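Local structure of pectinesterase (Aspergillus niger, 5C1E) at residues Cys37-Ser42 with Tyr60-Asp65; Lys70-Thr75 with Asn105-Asn110; Gly220-Val225 with Pro254-Tyr259; Trp245-Asp250 with Arg271-Ser276. The protein catalyses the hydrolysis of methyl esters along the galacturonan chain of pectin, releasing methanol, and is probably involved in the maceration and soft-rotting of plant tissue. All coordinates share one frame; numbering follows the deposited sequence.

Contact 1. Residues Cys37-Ser42 with Tyr60-Asp65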
# COMPACT_ATOMS: atom_id res chain seq x y z
N CYS A 37 9.91 -18.41 5.54
CA CYS A 37 9.56 -17.85 4.25
C CYS A 37 8.81 -18.84 3.40
O CYS A 37 8.91 -20.06 3.58
CB CYS A 37 10.79 -17.30 3.53
SG CYS A 37 12.11 -18.48 3.23
N ILE A 38 8.02 -18.27 2.50
CA ILE A 38 7.17 -19.02 1.60
C ILE A 38 7.42 -18.44 0.20
O ILE A 38 7.46 -17.20 0.02
CB ILE A 38 5.67 -18.90 1.97
CG1 ILE A 38 5.41 -19.50 3.35
CG2 ILE A 38 4.81 -19.62 0.94
CD1 ILE A 38 4.01 -19.24 3.90
N TYR A 39 7.63 -19.34 -0.75
CA TYR A 39 7.73 -19.01 -2.17
C TYR A 39 6.46 -19.46 -2.87
O TYR A 39 6.08 -20.64 -2.77
CB TYR A 39 8.94 -19.70 -2.80
CG TYR A 39 8.98 -19.67 -4.33
CD1 TYR A 39 9.36 -18.53 -5.02
CD2 TYR A 39 8.68 -20.81 -5.07
CE1 TYR A 39 9.40 -18.51 -6.42
CE2 TYR A 39 8.73 -20.79 -6.46
CZ TYR A 39 9.10 -19.64 -7.13
OH TYR A 39 9.14 -19.63 -8.53
N VAL A 40 5.83 -18.53 -3.58
CA VAL A 40 4.60 -18.82 -4.31
C VAL A 40 4.90 -18.78 -5.81
O VAL A 40 5.38 -17.77 -6.35
CB VAL A 40 3.48 -17.82 -3.97
CG1 VAL A 40 2.14 -18.25 -4.56
CG2 VAL A 40 3.35 -17.69 -2.46
N ALA A 41 4.63 -19.91 -6.46
CA ALA A 41 4.77 -20.01 -7.89
C ALA A 41 3.57 -19.39 -8.57
O ALA A 41 2.52 -19.14 -7.96
CB ALA A 41 4.94 -21.45 -8.31
N SER A 42 3.74 -19.17 -9.86
CA SER A 42 2.75 -18.54 -10.71
C SER A 42 1.35 -19.12 -10.49
O SER A 42 1.17 -20.33 -10.31
CB SER A 42 3.15 -18.68 -12.19
OG SER A 42 3.41 -20.03 -12.54
N TYR A 60 7.47 -14.57 -0.92
CA TYR A 60 8.08 -14.24 -2.20
C TYR A 60 7.24 -14.76 -3.32
O TYR A 60 6.86 -15.92 -3.32
CB TYR A 60 9.41 -14.96 -2.36
CG TYR A 60 10.49 -14.61 -1.40
CD1 TYR A 60 11.18 -13.41 -1.52
CD2 TYR A 60 10.88 -15.49 -0.41
CE1 TYR A 60 12.23 -13.10 -0.66
CE2 TYR A 60 11.93 -15.19 0.44
CZ TYR A 60 12.60 -13.99 0.31
OH TYR A 60 13.62 -13.69 1.17
N GLY A 61 7.02 -13.92 -4.33
CA GLY A 61 6.37 -14.34 -5.56
C GLY A 61 7.36 -14.60 -6.68
O GLY A 61 8.40 -13.97 -6.77
N GLU A 62 7.01 -15.55 -7.53
CA GLU A 62 7.78 -15.86 -8.72
C GLU A 62 7.78 -14.69 -9.68
O GLU A 62 6.72 -14.10 -9.93
CB GLU A 62 7.19 -17.11 -9.41
CG GLU A 62 7.91 -17.48 -10.69
CD GLU A 62 7.34 -18.71 -11.37
OE1 GLU A 62 6.46 -19.36 -10.83
OE2 GLU A 62 7.80 -19.01 -12.50
N THR A 63 8.96 -14.33 -10.18
CA THR A 63 9.06 -13.29 -11.21
C THR A 63 10.39 -13.31 -11.94
O THR A 63 11.41 -13.63 -11.35
CB THR A 63 8.86 -11.87 -10.60
OG1 THR A 63 9.00 -10.88 -11.63
CG2 THR A 63 9.84 -11.58 -9.48
N THR A 64 10.38 -12.93 -13.22
CA THR A 64 11.60 -12.81 -14.01
C THR A 64 12.43 -11.58 -13.61
O THR A 64 13.61 -11.51 -13.93
CB THR A 64 11.29 -12.76 -15.54
OG1 THR A 64 12.48 -13.05 -16.28
CG2 THR A 64 10.74 -11.41 -15.96
N ASP A 65 11.81 -10.62 -12.91
CA ASP A 65 12.48 -9.37 -12.51
C ASP A 65 11.90 -8.90 -11.18
O ASP A 65 10.81 -8.30 -11.11
CB ASP A 65 12.30 -8.31 -13.61
CG ASP A 65 13.06 -7.02 -13.31
OD1 ASP A 65 13.64 -6.89 -12.22
OD2 ASP A 65 13.10 -6.14 -14.21
O HOH W 1 5.96 -20.19 -13.84
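The phenol ring of Tyr39 and the carboxylate of Glu62 are the flat groups that meet here, their planes 33° apart. Over one face of the Tyr39 ring, offset toward its rim, lies the backbone N of Ala41. The far end of the ring runs against the glutamate stem, where Tyr39 OH is 3.3 Å from Glu62 CG. Tyr60 brings CE2 to 3.9 Å from Cys37 CB, beside the disulfide from Cys37 to Cys10, and its ring meets that of Tyr104. The parallel strands 36-40 and 57-61 are joined by a ladder: Tyr60 N donates to Ile38 O and Val40 N to Tyr60 O, both at 2.8 Å and nearly straight. Just past the end of strand 57-61, Glu62 N reaches Val40 O at 3.0 Å in a more bent bond. Glu62 CG stands opposite its own backbone N (chi1 178°) and the chain is extended beyond it, which carries the carboxylate to the turn after strand 36-40. There Ser42 N gives Glu62 OE1 a 2.9 Å hydrogen bond on the anti side, 33° out of the carboxylate plane. Water 1 donates to Glu62 OE2 and also bonds Ser42 OG. The carboxylate thus takes over from the backbone ladder, tying Ser42, in the turn after strand 36-40, to Glu62, the first residue after strand 57-61, at an early coil of the parallel beta-helix.

Contact 2. Residues Lys70-Thr75 with Asn105-Asn110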
# COMPACT_ATOMS: atom_id res chain seq x y z
N LYS A 70 5.94 -5.20 -12.48
CA LYS A 70 5.34 -5.36 -13.82
C LYS A 70 5.31 -6.79 -14.36
O LYS A 70 4.50 -7.10 -15.24
CB LYS A 70 6.00 -4.42 -14.82
CG LYS A 70 5.52 -2.99 -14.59
CD LYS A 70 6.25 -1.93 -15.39
CE LYS A 70 5.61 -0.57 -15.13
NZ LYS A 70 5.91 0.39 -16.22
N ASP A 71 6.19 -7.64 -13.86
CA ASP A 71 6.28 -9.04 -14.30
C ASP A 71 5.71 -10.05 -13.31
O ASP A 71 5.93 -11.26 -13.46
CB ASP A 71 7.75 -9.40 -14.61
CG ASP A 71 8.35 -8.53 -15.70
OD1 ASP A 71 7.61 -8.12 -16.60
OD2 ASP A 71 9.55 -8.24 -15.64
N ASN A 72 4.96 -9.58 -12.31
CA ASN A 72 4.41 -10.49 -11.32
C ASN A 72 3.48 -11.49 -12.01
O ASN A 72 2.73 -11.14 -12.95
CB ASN A 72 3.64 -9.75 -10.23
CG ASN A 72 4.51 -8.90 -9.34
OD1 ASN A 72 5.73 -8.93 -9.40
ND2 ASN A 72 3.87 -8.14 -8.46
N VAL A 73 3.54 -12.75 -11.58
CA VAL A 73 2.69 -13.81 -12.11
C VAL A 73 1.88 -14.49 -10.99
O VAL A 73 1.21 -15.50 -11.24
CB VAL A 73 3.49 -14.87 -12.90
CG1 VAL A 73 3.89 -14.31 -14.26
CG2 VAL A 73 4.72 -15.34 -12.12
N VAL A 74 1.94 -13.93 -9.78
CA VAL A 74 1.18 -14.43 -8.64
C VAL A 74 0.14 -13.40 -8.27
O VAL A 74 0.47 -12.25 -7.97
CB VAL A 74 2.07 -14.73 -7.43
CG1 VAL A 74 1.23 -15.22 -6.26
CG2 VAL A 74 3.10 -15.78 -7.79
N THR A 75 -1.13 -13.80 -8.33
CA THR A 75 -2.22 -12.94 -7.92
C THR A 75 -3.01 -13.63 -6.83
O THR A 75 -3.39 -14.80 -6.98
CB THR A 75 -3.12 -12.59 -9.13
OG1 THR A 75 -2.37 -11.81 -10.06
CG2 THR A 75 -4.32 -11.77 -8.69
N ASN A 105 6.92 -9.11 -4.80
CA ASN A 105 6.43 -9.51 -6.13
C ASN A 105 5.15 -10.35 -6.14
O ASN A 105 5.08 -11.39 -6.79
CB ASN A 105 7.56 -10.22 -6.88
CG ASN A 105 8.83 -9.42 -6.87
OD1 ASN A 105 9.84 -9.82 -6.28
ND2 ASN A 105 8.80 -8.27 -7.52
N ILE A 106 4.16 -9.86 -5.39
CA ILE A 106 2.83 -10.49 -5.32
C ILE A 106 1.78 -9.43 -5.63
O ILE A 106 1.91 -8.28 -5.19
CB ILE A 106 2.62 -11.15 -3.95
CG1 ILE A 106 3.56 -12.37 -3.86
CG2 ILE A 106 1.15 -11.51 -3.75
CD1 ILE A 106 3.21 -13.43 -2.88
N ASN A 107 0.78 -9.81 -6.43
CA ASN A 107 -0.38 -8.96 -6.66
C ASN A 107 -1.50 -9.37 -5.70
O ASN A 107 -1.76 -10.55 -5.54
CB ASN A 107 -0.93 -9.11 -8.08
CG ASN A 107 0.10 -8.80 -9.14
OD1 ASN A 107 1.11 -8.14 -8.90
ND2 ASN A 107 -0.15 -9.29 -10.32
N VAL A 108 -2.14 -8.38 -5.09
CA VAL A 108 -3.30 -8.59 -4.23
C VAL A 108 -4.45 -7.74 -4.73
O VAL A 108 -4.30 -6.53 -4.96
CB VAL A 108 -3.00 -8.24 -2.74
CG1 VAL A 108 -4.22 -8.50 -1.85
CG2 VAL A 108 -1.81 -9.04 -2.23
N GLU A 109 -5.62 -8.36 -4.86
CA GLU A 109 -6.78 -7.65 -5.35
C GLU A 109 -8.05 -8.00 -4.60
O GLU A 109 -8.19 -9.10 -4.07
CB GLU A 109 -6.98 -7.87 -6.85
CG GLU A 109 -7.18 -9.31 -7.24
CD GLU A 109 -7.59 -9.46 -8.70
OE1 GLU A 109 -8.54 -10.24 -8.99
OE2 GLU A 109 -6.96 -8.79 -9.55
N ASN A 110 -8.93 -7.03 -4.53
CA ASN A 110 -10.33 -7.27 -4.16
C ASN A 110 -11.14 -6.98 -5.43
O ASN A 110 -11.06 -5.89 -5.96
CB ASN A 110 -10.75 -6.39 -2.98
CG ASN A 110 -12.14 -6.76 -2.44
OD1 ASN A 110 -13.06 -7.00 -3.20
ND2 ASN A 110 -12.29 -6.80 -1.13
O HOH W 2 1.32 -8.91 -12.96
O HOH W 3 4.55 -12.90 -8.95
O HOH W 4 -3.26 -9.78 -11.49
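Asn72 and Asn107 meet amide against amide, their planes turned 38° apart. Asn72 ND2 donates to Asn107 OD1 at 2.8 Å in a nearly straight bond. The acceptor lies in the amide plane of Asn72, but seen from Asn107 the donor is tilted 32° from the carbonyl plane. Asn72 CG sits beside its backbone N (chi1 -68°), which directs the amide across to the other chain segment. The same ND2 also bonds Gly132 O. Asn105 is set differently: its amide stands nearly perpendicular to that of Asn72, and Asn72 OD1 rests 3.4 Å from Asn105 CB, while the polar end of Asn105 turns to Arg3 and the backbone of Thr66.

Farther along, strands 74-78 and 107-110 run parallel, with Asn107 N donating to Val74 O at 2.9 Å. Val74 CG1 packs 4.3 Å from Ile106 CD1. Thr75 and Asn107 point to the same face of the sheet, with side chains at a slant to each other; beyond them Thr75 CG2 lies 4.0 Å from Glu109 CD, whose carboxylate bonds Thr77.

Three waters fill out the polar network. Water 2 links Asn72 O to Asn107 ND2, water 3 links Val73 N to Asn105 O, and water 4 binds Thr75 OG1 with a weak bond from Asn107 ND2. With OD1 gripped by Asn72 and ND2 by water 2, the rotation of the Asn107 amide is fixed, and side chain and water together extend the inter-coil bonding of this parallel beta-helix back from the strands into the turns that precede them.

Contact 3. Residues Gly220-Val225 with Pro254-Tyr259. With SO4 (sulfate ion), chain D; SO4 (sulfate ion), chain F; ACT (acetate ion), chain M.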
# COMPACT_ATOMS: atom_id res chain seq x y z
N GLY A 220 -5.54 14.03 -1.41
CA GLY A 220 -6.09 13.45 -0.21
C GLY A 220 -7.25 14.22 0.37
O GLY A 220 -7.59 15.34 -0.07
N ARG A 221 -7.87 13.58 1.36
CA ARG A 221 -8.82 14.23 2.23
C ARG A 221 -8.68 13.64 3.64
O ARG A 221 -8.17 12.52 3.80
CB ARG A 221 -10.24 14.11 1.67
CG ARG A 221 -10.73 12.68 1.54
CD ARG A 221 -12.11 12.65 0.91
NE ARG A 221 -12.71 11.33 1.02
CZ ARG A 221 -14.02 11.10 1.07
NH1 ARG A 221 -14.88 12.10 1.03
NH2 ARG A 221 -14.48 9.86 1.17
N PRO A 222 -9.11 14.38 4.67
CA PRO A 222 -8.81 13.94 6.04
C PRO A 222 -9.88 13.02 6.62
O PRO A 222 -10.99 13.48 6.95
CB PRO A 222 -8.73 15.24 6.82
CG PRO A 222 -9.55 16.22 6.06
CD PRO A 222 -9.56 15.79 4.62
N TRP A 223 -9.55 11.75 6.78
CA TRP A 223 -10.49 10.81 7.36
C TRP A 223 -10.71 11.18 8.84
O TRP A 223 -11.81 11.05 9.35
CB TRP A 223 -10.01 9.38 7.16
CG TRP A 223 -10.98 8.32 7.58
CD1 TRP A 223 -12.32 8.45 7.73
CD2 TRP A 223 -10.67 6.94 7.84
NE1 TRP A 223 -12.87 7.25 8.12
CE2 TRP A 223 -11.87 6.31 8.19
CE3 TRP A 223 -9.49 6.19 7.83
CZ2 TRP A 223 -11.93 4.95 8.52
CZ3 TRP A 223 -9.55 4.84 8.18
CH2 TRP A 223 -10.75 4.24 8.52
N ARG A 224 -9.66 11.66 9.50
CA ARG A 224 -9.77 12.25 10.84
C ARG A 224 -9.04 13.59 10.81
O ARG A 224 -8.37 13.91 9.82
CB ARG A 224 -9.18 11.32 11.90
CG ARG A 224 -9.88 9.97 12.00
CD ARG A 224 -11.16 10.09 12.80
NE ARG A 224 -11.82 8.79 12.98
CZ ARG A 224 -12.65 8.24 12.10
NH1 ARG A 224 -13.19 7.05 12.35
NH2 ARG A 224 -12.94 8.85 10.95
N VAL A 225 -9.14 14.35 11.90
CA VAL A 225 -8.86 15.79 11.85
C VAL A 225 -7.38 16.17 11.73
O VAL A 225 -7.07 17.32 11.40
CB VAL A 225 -9.50 16.54 13.03
CG1 VAL A 225 -11.02 16.45 12.98
CG2 VAL A 225 -8.99 16.02 14.37
N PRO A 254 -5.79 19.39 8.63
CA PRO A 254 -4.79 18.46 8.13
C PRO A 254 -3.43 19.11 7.97
O PRO A 254 -3.33 20.33 7.81
CB PRO A 254 -5.33 18.05 6.75
CG PRO A 254 -6.14 19.20 6.33
CD PRO A 254 -6.79 19.71 7.60
N LEU A 255 -2.39 18.29 8.03
CA LEU A 255 -1.02 18.71 7.74
C LEU A 255 -0.64 18.11 6.38
O LEU A 255 -0.15 16.96 6.27
CB LEU A 255 -0.07 18.26 8.84
CG LEU A 255 -0.24 18.85 10.26
CD1 LEU A 255 -0.36 20.36 10.22
CD2 LEU A 255 -1.45 18.28 10.97
N TYR A 256 -0.90 18.90 5.36
CA TYR A 256 -0.74 18.52 3.96
C TYR A 256 0.35 19.34 3.26
O TYR A 256 0.30 20.57 3.22
CB TYR A 256 -2.06 18.72 3.25
CG TYR A 256 -3.16 17.71 3.54
CD1 TYR A 256 -2.88 16.44 4.04
CD2 TYR A 256 -4.50 18.03 3.27
CE1 TYR A 256 -3.90 15.50 4.25
CE2 TYR A 256 -5.52 17.12 3.49
CZ TYR A 256 -5.23 15.87 3.97
OH TYR A 256 -6.24 14.97 4.14
N TYR A 257 1.31 18.63 2.67
CA TYR A 257 2.52 19.24 2.15
C TYR A 257 2.85 18.75 0.76
O TYR A 257 2.58 17.59 0.40
CB TYR A 257 3.71 18.87 3.01
CG TYR A 257 3.59 19.14 4.49
CD1 TYR A 257 3.96 20.37 5.00
CD2 TYR A 257 3.15 18.17 5.37
CE1 TYR A 257 3.91 20.63 6.36
CE2 TYR A 257 3.09 18.41 6.73
CZ TYR A 257 3.46 19.64 7.22
OH TYR A 257 3.40 19.90 8.56
N GLU A 258 3.47 19.62 -0.02
CA GLU A 258 4.15 19.20 -1.24
C GLU A 258 5.57 19.76 -1.28
O GLU A 258 5.81 20.87 -0.81
CB GLU A 258 3.39 19.69 -2.45
CG GLU A 258 2.10 18.95 -2.72
CD GLU A 258 1.34 19.60 -3.85
OE1 GLU A 258 1.56 19.17 -5.00
OE2 GLU A 258 0.59 20.56 -3.58
N TYR A 259 6.51 19.00 -1.81
CA TYR A 259 7.88 19.47 -1.91
C TYR A 259 8.56 18.91 -3.15
O TYR A 259 8.76 17.71 -3.26
CB TYR A 259 8.71 19.11 -0.67
CG TYR A 259 10.09 19.71 -0.75
CD1 TYR A 259 10.31 21.04 -0.40
CD2 TYR A 259 11.17 18.97 -1.23
CE1 TYR A 259 11.57 21.61 -0.50
CE2 TYR A 259 12.43 19.53 -1.34
CZ TYR A 259 12.62 20.86 -0.98
OH TYR A 259 13.86 21.44 -1.07
S SO4 D . -16.00 6.72 9.76
O1 SO4 D . -15.73 6.38 8.35
O2 SO4 D . -17.43 6.48 10.05
O3 SO4 D . -15.17 5.84 10.61
O4 SO4 D . -15.68 8.14 9.98
S SO4 F . -12.51 7.13 16.35
O1 SO4 F . -11.79 6.43 15.25
O2 SO4 F . -13.85 6.53 16.52
O3 SO4 F . -11.73 6.98 17.60
O4 SO4 F . -12.62 8.57 16.02
C ACT M . -17.56 12.05 3.59
O ACT M . -17.57 11.81 2.36
OXT ACT M . -17.52 13.22 4.05
CH3 ACT M . -17.60 10.90 4.56
O HOH W 5 -5.44 12.24 3.72
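Tyr256, Pro254 and Pro222 carry most of this contact. With CG beside its own backbone N (chi1 -75°), the Tyr256 side chain leaves strand 255-259 toward the turn at Arg221-Pro222 and crosses the pyrrolidine of Pro222 at about a right angle, Pro222 CD lying 4.4 Å from Tyr256 CZ. The exact place of the hydroxyl is less sure, as it sits too close to the Arg221 backbone. CB of Pro254 lies over the centre of the ring, 3.3 Å above its plane. The two prolines touch more loosely, Pro222 CB lying 4.4 Å from Pro254 CB. Polar linkage is indirect: water 5 donates to Arg221 O at 2.7 Å and also bonds Tyr256 OH.

Arg221 turns from this packing and forms a salt bridge with Asp161, the predicted active-site residue; its NH1 also bonds an acetate. Trp223 NE1 and Arg224 together hold one sulfate, and Arg224 binds a second; these anions probably come from the crystallisation liquor. In the fold, the turn follows strand 217-220, at the end of one beta-helix sheet, and precedes strand 228-232, neighbour of the outermost strand 255-259. The Tyr256 ring stacks on Trp245 and also touches Val229 of strand 228-232.

Contact 4. Residues Trp245-Asp250 with Arg271-Ser276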
# COMPACT_ATOMS: atom_id res chain seq x y z
N TRP A 245 -6.18 19.19 -2.54
CA TRP A 245 -6.77 18.44 -1.45
C TRP A 245 -8.25 18.78 -1.30
O TRP A 245 -8.69 19.86 -1.72
CB TRP A 245 -6.03 18.74 -0.16
CG TRP A 245 -4.53 18.63 -0.27
CD1 TRP A 245 -3.66 19.59 -0.69
CD2 TRP A 245 -3.73 17.48 0.04
NE1 TRP A 245 -2.37 19.11 -0.66
CE2 TRP A 245 -2.39 17.81 -0.23
CE3 TRP A 245 -4.02 16.20 0.52
CZ2 TRP A 245 -1.34 16.93 0.01
CZ3 TRP A 245 -2.99 15.32 0.72
CH2 TRP A 245 -1.66 15.69 0.48
N THR A 246 -9.02 17.86 -0.73
CA THR A 246 -10.45 18.10 -0.50
C THR A 246 -10.84 17.76 0.95
O THR A 246 -9.99 17.40 1.78
CB THR A 246 -11.33 17.39 -1.56
OG1 THR A 246 -12.68 17.87 -1.50
CG2 THR A 246 -11.31 15.88 -1.39
N THR A 247 -12.13 17.87 1.24
CA THR A 247 -12.62 17.78 2.62
C THR A 247 -13.25 16.44 2.94
O THR A 247 -13.66 15.68 2.04
CB THR A 247 -13.68 18.84 2.83
OG1 THR A 247 -14.74 18.59 1.89
CG2 THR A 247 -13.11 20.24 2.62
N MET A 248 -13.32 16.14 4.24
CA MET A 248 -14.00 14.94 4.73
C MET A 248 -14.39 15.17 6.20
O MET A 248 -15.52 15.55 6.45
CB MET A 248 -13.16 13.67 4.54
CG MET A 248 -13.95 12.38 4.81
SD MET A 248 -12.96 10.89 4.52
CE MET A 248 -14.22 9.62 4.59
N ALA A 249 -13.49 14.96 7.17
CA ALA A 249 -13.88 15.11 8.57
C ALA A 249 -14.20 16.57 8.88
O ALA A 249 -13.44 17.45 8.53
CB ALA A 249 -12.78 14.63 9.49
N ASP A 250 -15.34 16.83 9.53
CA ASP A 250 -15.67 18.20 9.89
C ASP A 250 -14.69 18.74 10.93
O ASP A 250 -14.32 18.03 11.86
CB ASP A 250 -17.10 18.33 10.43
CG ASP A 250 -17.47 19.76 10.70
OD1 ASP A 250 -17.57 20.52 9.71
OD2 ASP A 250 -17.60 20.12 11.89
N ARG A 271 -3.71 25.80 -4.80
CA ARG A 271 -3.92 24.79 -3.74
C ARG A 271 -4.72 25.32 -2.57
O ARG A 271 -4.73 26.52 -2.29
CB ARG A 271 -2.58 24.27 -3.23
CG ARG A 271 -1.81 23.47 -4.26
CD ARG A 271 -2.41 22.08 -4.46
NE ARG A 271 -1.50 21.20 -5.20
CZ ARG A 271 -1.65 20.78 -6.46
NH1 ARG A 271 -2.69 21.13 -7.21
NH2 ARG A 271 -0.73 19.99 -6.99
N GLU A 272 -5.39 24.39 -1.90
CA GLU A 272 -6.09 24.64 -0.65
C GLU A 272 -5.64 23.60 0.37
O GLU A 272 -5.16 22.53 0.01
CB GLU A 272 -7.61 24.54 -0.84
CG GLU A 272 -8.21 25.61 -1.74
CD GLU A 272 -9.73 25.49 -1.90
OE1 GLU A 272 -10.35 24.59 -1.27
OE2 GLU A 272 -10.31 26.30 -2.66
N TYR A 273 -5.75 23.97 1.65
CA TYR A 273 -5.53 23.05 2.78
C TYR A 273 -4.07 22.65 3.01
O TYR A 273 -3.78 21.69 3.72
CB TYR A 273 -6.41 21.79 2.66
CG TYR A 273 -7.88 22.09 2.47
CD1 TYR A 273 -8.65 22.57 3.53
CD2 TYR A 273 -8.50 21.90 1.24
CE1 TYR A 273 -9.99 22.85 3.36
CE2 TYR A 273 -9.85 22.18 1.07
CZ TYR A 273 -10.58 22.67 2.13
OH TYR A 273 -11.90 22.96 1.97
N GLU A 274 -3.12 23.38 2.42
CA GLU A 274 -1.72 23.01 2.56
C GLU A 274 -0.98 23.80 3.64
O GLU A 274 -1.43 24.86 4.09
CB GLU A 274 -0.97 23.15 1.25
CG GLU A 274 -1.42 22.18 0.20
CD GLU A 274 -0.42 22.05 -0.94
OE1 GLU A 274 0.18 23.08 -1.35
OE2 GLU A 274 -0.27 20.89 -1.40
N THR A 275 0.17 23.26 4.02
CA THR A 275 1.09 23.89 4.96
C THR A 275 2.45 23.99 4.30
O THR A 275 2.82 23.12 3.52
CB THR A 275 1.20 23.02 6.24
OG1 THR A 275 -0.10 22.90 6.83
CG2 THR A 275 2.14 23.61 7.24
N SER A 276 3.22 25.04 4.61
CA SER A 276 4.55 25.21 4.01
C SER A 276 5.53 24.23 4.61
O SER A 276 5.40 23.85 5.78
CB SER A 276 5.08 26.63 4.22
OG SER A 276 4.19 27.55 3.62
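Trp245 and Glu274 form the close side of this contact: Trp245 NE1 donates to Glu274 OE2 at 2.9 Å, almost straight at 168°. The oxygen lies at the edge of the indole, in its plane, while the carboxylate is turned 51° from the ring. The exact place of Glu274 OE2 is less sure, since it sits very near Glu258 OE2. The Glu274 side chain crosses the indole at about a right angle, its CG off the ring plane and 3.3 Å from Trp245 NE1, and Glu272 O approaches Trp245 CD1 obliquely at 3.4 Å. The indole itself is buried, stacked on Tyr256 and resting against Leu219 of strand 217-220.

Toward solvent the contact is looser and rests on van der Waals touches rather than a hydrogen bond. Tyr273 is exposed, and its CB lies 4.2 Å from Trp245 CB. With CG beside the backbone N (chi1 -53°), its ring extends along the 245-247 backbone, placing Trp245 O at the ring edge, 3.6 Å from Tyr273 CD2. The outer end of the ring meets the methyl of Thr247, itself exposed, where the side chains meet at a slant.

Both segments are irregular loops beside strand 255-259, the last strand of its sheet. A buried indole held by a carboxylate, with an exposed tyrosine laid along the outside, thus packs the loop after 255-259 onto the final turns of the parallel beta-helix of this pectinesterase.

Along the chain contact 1 closes before contact 2 opens, and both precede contacts 3 and 4, whose segments alternate. The four form two clusters on opposite sides of the chain's centre. Contacts 1 and 2, centres 10 Å apart, touch through Val73 and Val74; one joins neighbouring strands of the ten-stranded parallel sheet, the other neighbouring strands of the eight-stranded sheet. Contacts 3 and 4, centres 6 Å apart, share the Tyr256-Trp245 stack and the salt bridge between Glu258 and Arg271. Contact 3 reaches the same sheet as contact 1 through its last strand, yet their centres lie 36 Å apart, so early coils and closing loops are packed separately along one parallel beta-helix.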